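Side-chain contacts in elastinolytic metalloprotease (Pseudoalteromonas sp. CF6-2, PDB 6IK4), which is a secreted zinc metalloprotease of the M23 family that probably cleaves peptide bonds in elastin and in the peptidoglycan of Gram-positive bacteria: residues L83-N86 and N87-V91; G145-N148 and Y149-N152; R164-A167 and W168-L171. All coordinates share one frame; numbering follows the deposited sequence.

Contact 1: L83-N86 and N87-V91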
# COMPACT_ATOMS: atom_id res chain seq x y z
N LEU A 83 14.48 4.62 3.68
CA LEU A 83 13.95 3.62 4.60
C LEU A 83 14.59 3.77 5.97
O LEU A 83 15.78 4.06 6.08
CB LEU A 83 14.19 2.21 4.04
CG LEU A 83 13.35 1.79 2.83
CD1 LEU A 83 13.65 0.35 2.44
CD2 LEU A 83 11.84 1.99 3.10
N GLN A 84 13.80 3.56 7.02
CA GLN A 84 14.18 3.92 8.38
C GLN A 84 14.52 2.72 9.25
O GLN A 84 14.94 2.91 10.40
CB GLN A 84 13.07 4.74 9.05
CG GLN A 84 12.81 6.08 8.37
CD GLN A 84 13.98 7.02 8.51
OE1 GLN A 84 14.40 7.34 9.62
NE2 GLN A 84 14.51 7.49 7.37
N TYR A 85 14.34 1.50 8.75
CA TYR A 85 14.44 0.30 9.57
C TYR A 85 15.18 -0.79 8.81
O TYR A 85 15.27 -0.78 7.58
CB TYR A 85 13.05 -0.17 10.03
CG TYR A 85 12.43 0.86 10.93
CD1 TYR A 85 12.80 0.94 12.27
CD2 TYR A 85 11.55 1.81 10.44
CE1 TYR A 85 12.29 1.92 13.10
CE2 TYR A 85 11.02 2.78 11.27
CZ TYR A 85 11.39 2.83 12.59
OH TYR A 85 10.89 3.81 13.43
N ASN A 86 15.72 -1.73 9.58
CA ASN A 86 16.48 -2.86 9.08
C ASN A 86 15.84 -4.16 9.54
O ASN A 86 14.97 -4.17 10.41
CB ASN A 86 17.94 -2.79 9.56
CG ASN A 86 18.71 -1.71 8.86
OD1 ASN A 86 19.08 -1.86 7.70
ND2 ASN A 86 18.98 -0.61 9.56
N ASN A 87 16.30 -5.27 8.95
CA ASN A 87 15.78 -6.60 9.26
C ASN A 87 15.72 -6.82 10.76
O ASN A 87 16.67 -6.51 11.49
CB ASN A 87 16.66 -7.69 8.63
CG ASN A 87 16.50 -7.79 7.13
OD1 ASN A 87 15.43 -7.50 6.59
ND2 ASN A 87 17.55 -8.23 6.45
N GLY A 88 14.59 -7.35 11.23
CA GLY A 88 14.43 -7.68 12.63
C GLY A 88 13.92 -6.56 13.51
O GLY A 88 13.51 -6.82 14.65
N ASP A 89 13.95 -5.31 13.04
CA ASP A 89 13.39 -4.21 13.81
C ASP A 89 11.89 -4.40 13.99
O ASP A 89 11.22 -5.05 13.18
CB ASP A 89 13.66 -2.86 13.13
CG ASP A 89 15.12 -2.43 13.23
OD1 ASP A 89 15.85 -2.99 14.08
OD2 ASP A 89 15.54 -1.54 12.43
N THR A 90 11.36 -3.83 15.07
CA THR A 90 9.93 -3.85 15.36
C THR A 90 9.35 -2.46 15.16
O THR A 90 9.97 -1.46 15.55
CB THR A 90 9.68 -4.35 16.79
OG1 THR A 90 10.00 -5.75 16.88
CG2 THR A 90 8.24 -4.15 17.21
N VAL A 91 8.18 -2.38 14.53
CA VAL A 91 7.49 -1.11 14.38
C VAL A 91 6.07 -1.26 14.91
O VAL A 91 5.55 -2.36 15.08
CB VAL A 91 7.47 -0.59 12.92
CG1 VAL A 91 8.90 -0.30 12.45
CG2 VAL A 91 6.79 -1.60 12.00
O HOH W 1 18.45 -4.69 7.05
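The Y85 ring carries V91 on one face and D89 at its edge. V91 CG1 stands 3.8 Å from the centroid of the Y85 ring and only 4° off the ring normal, a CH-pi contact that spreads one methyl almost evenly over the ring carbons. At the edge, in the ring plane, D89 OD2 comes within 3.7 Å of Y85 CD1, and the carboxylate is turned nearly perpendicular to the ring. The same oxygen accepts a hydrogen bond from the backbone N of N86, with N86 N and D89 OD2 2.9 Å apart and an N-H...O angle of 174°; the donor approaches from above the carboxylate plane. With CG beside its own backbone N (chi1 -73°), D89 folds its carboxylate back toward the start of the turn. That turn is a type II beta turn from N86 to D89, closed by D89 N to N86 O at 3.0 Å, and G88 takes its third position with a positive phi. It belongs to the connection between strands 73-81 and 90-91 of the large antiparallel sheet of the M23 peptidase fold. One water bridges N86 and N87, donating to N86 OD1 and accepting from N87 N. N87 turns its amide elsewhere, its OD1 accepting from the backbone N of R59. Strand 55-61 lies beneath: I57 touches both Y85 and V91 and exchanges backbone hydrogen bonds with G88 and D89, while V67 of strand 64-68 also packs on V91.

Contact 2: G145-N148 and Y149-N152; sequences GNSN and YDSN
The chain from S147 to D150 reverses in a type II beta turn, closed by D150 N to S147 O at 3.1 Å, and Y149 holds its third position at a positive phi of 72°. D150 reaches back to the residue before the turn. Its CG is anti to the backbone N (chi1 -177°), which carries OD2 to the backbone N of N146; the bond from N146 N to D150 OD2 is 2.9 Å long, practically straight at 179°, and uses the anti lone pair of the oxygen. The other carboxylate oxygen closes an Asx turn: N152 N donates to D150 OD1 at 3.0 Å, from above the carboxylate plane. One aspartate thus ties together the chain on both sides of itself within the loop between strands 140-143 and 157-160, and N155 ND2 adds a second donor to OD2. S147 OG lies against the flank of D150, 3.6 Å from D150 CB. A water links G145 N to D150 O. N148 sends its amide to a different loop, OD1 accepting from S22 N and ND2 donating to G27 O. The turn presents the Y149 ring to the metal site, stacked on the zinc ligand H21, with its hydroxyl hydrogen-bonded to a glycerol probably from the crystallisation liquor and the nearest atom of its side chain about 4 Å from the zinc ion.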
# COMPACT_ATOMS: atom_id res chain seq x y z
N GLY A 145 -11.90 -5.27 -8.37
CA GLY A 145 -12.53 -5.21 -9.67
C GLY A 145 -12.37 -6.51 -10.43
O GLY A 145 -12.05 -7.56 -9.87
N ASN A 146 -12.59 -6.43 -11.75
CA ASN A 146 -12.64 -7.62 -12.58
C ASN A 146 -11.39 -7.83 -13.43
O ASN A 146 -11.34 -8.77 -14.22
CB ASN A 146 -13.88 -7.57 -13.48
CG ASN A 146 -15.17 -7.61 -12.68
OD1 ASN A 146 -15.21 -8.13 -11.56
ND2 ASN A 146 -16.23 -7.05 -13.25
N SER A 147 -10.39 -6.97 -13.27
CA SER A 147 -9.11 -7.13 -13.96
C SER A 147 -8.08 -6.34 -13.17
O SER A 147 -8.42 -5.52 -12.32
CB SER A 147 -9.19 -6.64 -15.41
OG SER A 147 -9.51 -5.26 -15.43
N ASN A 148 -6.80 -6.60 -13.46
CA ASN A 148 -5.74 -5.81 -12.83
C ASN A 148 -5.94 -4.32 -13.09
O ASN A 148 -6.11 -3.89 -14.24
CB ASN A 148 -4.38 -6.25 -13.35
CG ASN A 148 -3.91 -7.51 -12.68
OD1 ASN A 148 -3.28 -7.46 -11.61
ND2 ASN A 148 -4.19 -8.65 -13.30
N TYR A 149 -5.94 -3.55 -12.01
CA TYR A 149 -6.03 -2.09 -11.98
C TYR A 149 -7.42 -1.57 -12.34
O TYR A 149 -7.59 -0.36 -12.52
CB TYR A 149 -5.01 -1.43 -12.92
CG TYR A 149 -3.57 -1.73 -12.62
CD1 TYR A 149 -2.90 -1.07 -11.58
CD2 TYR A 149 -2.84 -2.64 -13.39
CE1 TYR A 149 -1.57 -1.32 -11.31
CE2 TYR A 149 -1.51 -2.90 -13.12
CZ TYR A 149 -0.87 -2.24 -12.09
OH TYR A 149 0.45 -2.51 -11.84
N ASP A 150 -8.41 -2.45 -12.45
CA ASP A 150 -9.76 -2.02 -12.78
C ASP A 150 -10.24 -0.94 -11.82
O ASP A 150 -10.27 -1.14 -10.61
CB ASP A 150 -10.69 -3.24 -12.74
CG ASP A 150 -12.12 -2.93 -13.14
OD1 ASP A 150 -12.40 -1.81 -13.62
OD2 ASP A 150 -12.97 -3.83 -12.97
N SER A 151 -10.57 0.23 -12.37
CA SER A 151 -11.03 1.37 -11.59
C SER A 151 -12.51 1.70 -11.80
O SER A 151 -12.99 2.70 -11.26
CB SER A 151 -10.18 2.61 -11.92
OG SER A 151 -10.48 3.09 -13.23
N ASN A 152 -13.23 0.90 -12.58
CA ASN A 152 -14.68 1.06 -12.69
C ASN A 152 -15.29 0.99 -11.30
O ASN A 152 -15.13 -0.01 -10.59
CB ASN A 152 -15.26 -0.03 -13.60
CG ASN A 152 -16.75 0.14 -13.86
OD1 ASN A 152 -17.48 0.70 -13.04
ND2 ASN A 152 -17.20 -0.34 -15.01
O HOH W 2 -9.56 -3.78 -9.22

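Contact 3: R164-A167 and W168-L171; sequences RTCA and WRPL
T165 meets L171 through methyl groups, T165 CG2 lying 3.7 Å from L171 CD1. That methyl also rests 3.5 Å from P170 O, while a water joins T165 OG1 to the same carbonyl oxygen. Further round the bend, A167 CB sits over the face of the W168 indole, 4.0 Å from the centroid of the five-membered ring, in a CH-pi contact between neighbours.

The backbone beneath is a type II beta turn from C166 to R169, whose closing bond, R169 N to C166 O, is weak at 3.4 Å. A second water lies within hydrogen-bonding reach of C166 O and R169 O, among more acceptors than it has protons for. Outside the turn, the disulfide to C153 anchors C166, Y140 packs on both T165 and L171, and W168 shares a backbone hydrogen bond with S17. The result is a disulfide-anchored beta turn leading from strand 163-165, an edge of the small four-stranded antiparallel sheet, to strand 171-172 beside strand 14-17 of the large sheet, with the nearest atoms of the W168 side chain and that of the zinc ligand D34 about 5 Å apart.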
# COMPACT_ATOMS: atom_id res chain seq x y z
N ARG A 164 -19.47 4.41 -0.92
CA ARG A 164 -18.32 3.95 -1.69
C ARG A 164 -17.38 5.11 -1.97
O ARG A 164 -17.82 6.22 -2.27
CB ARG A 164 -18.73 3.32 -3.02
CG ARG A 164 -19.63 2.12 -2.89
CD ARG A 164 -19.87 1.49 -4.25
NE ARG A 164 -20.83 0.40 -4.14
CZ ARG A 164 -21.28 -0.31 -5.18
NH1 ARG A 164 -20.86 -0.03 -6.41
NH2 ARG A 164 -22.15 -1.28 -4.97
N THR A 165 -16.09 4.83 -1.87
CA THR A 165 -15.05 5.71 -2.39
C THR A 165 -14.37 5.00 -3.55
O THR A 165 -13.93 3.86 -3.40
CB THR A 165 -14.04 6.07 -1.30
OG1 THR A 165 -14.71 6.78 -0.25
CG2 THR A 165 -12.91 6.94 -1.85
N CYS A 166 -14.33 5.65 -4.71
CA CYS A 166 -13.77 5.01 -5.89
C CYS A 166 -12.27 5.26 -5.99
O CYS A 166 -11.69 6.09 -5.28
CB CYS A 166 -14.45 5.51 -7.16
SG CYS A 166 -16.24 5.67 -7.06
N ALA A 167 -11.64 4.53 -6.91
CA ALA A 167 -10.27 4.84 -7.27
C ALA A 167 -10.16 6.29 -7.72
O ALA A 167 -11.09 6.86 -8.30
CB ALA A 167 -9.78 3.92 -8.39
N TRP A 168 -9.00 6.88 -7.44
CA TRP A 168 -8.67 8.23 -7.89
C TRP A 168 -9.63 9.28 -7.32
O TRP A 168 -9.83 10.33 -7.92
CB TRP A 168 -8.63 8.30 -9.43
CG TRP A 168 -7.84 7.17 -9.97
CD1 TRP A 168 -8.26 6.21 -10.84
CD2 TRP A 168 -6.51 6.83 -9.59
NE1 TRP A 168 -7.26 5.29 -11.04
CE2 TRP A 168 -6.17 5.65 -10.28
CE3 TRP A 168 -5.57 7.40 -8.73
CZ2 TRP A 168 -4.93 5.06 -10.17
CZ3 TRP A 168 -4.34 6.80 -8.60
CH2 TRP A 168 -4.03 5.64 -9.31
N ARG A 169 -10.16 9.03 -6.14
CA ARG A 169 -10.96 10.00 -5.40
C ARG A 169 -10.42 10.11 -3.96
O ARG A 169 -9.90 9.17 -3.49
CB ARG A 169 -12.43 9.63 -5.35
CG ARG A 169 -13.02 9.33 -6.68
CD ARG A 169 -14.39 9.91 -6.77
NE ARG A 169 -15.43 8.96 -6.46
CZ ARG A 169 -16.70 9.13 -6.85
NH1 ARG A 169 -17.64 8.22 -6.55
NH2 ARG A 169 -17.08 10.22 -7.50
N PRO A 170 -10.57 11.25 -3.29
CA PRO A 170 -10.04 11.39 -1.93
C PRO A 170 -10.50 10.26 -1.03
O PRO A 170 -11.70 10.06 -0.81
CB PRO A 170 -10.60 12.74 -1.47
CG PRO A 170 -10.78 13.51 -2.75
CD PRO A 170 -11.22 12.49 -3.76
N LEU A 171 -9.54 9.51 -0.52
CA LEU A 171 -9.79 8.39 0.38
C LEU A 171 -9.36 8.82 1.78
O LEU A 171 -8.17 8.81 2.10
CB LEU A 171 -9.03 7.15 -0.09
CG LEU A 171 -9.22 5.86 0.73
CD1 LEU A 171 -10.67 5.42 0.72
CD2 LEU A 171 -8.30 4.76 0.19
O HOH W 3 -13.06 8.70 1.64
O HOH W 4 -9.02 6.79 -4.06

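Along the chain the three contacts follow in series, and each contains a type II beta turn. Contact 1 belongs to the large antiparallel sheet, on the opposite side of the chain's centre from the other two; its centre is 33 Å from that of contact 2 and 31 Å from that of contact 3, and it lies away from the zinc site. Contacts 2 and 3 have centres 14 Å apart and touch, with S151 CB 3.8 Å from A167 CB. Both adjoin the small four-stranded sheet, contact 2 between its strands 140-143 and 157-160, contact 3 after strand 163-165. The C153-C166 disulfide joins the residue just after contact 2 to contact 3; Y149 and W168 both lie near the zinc site.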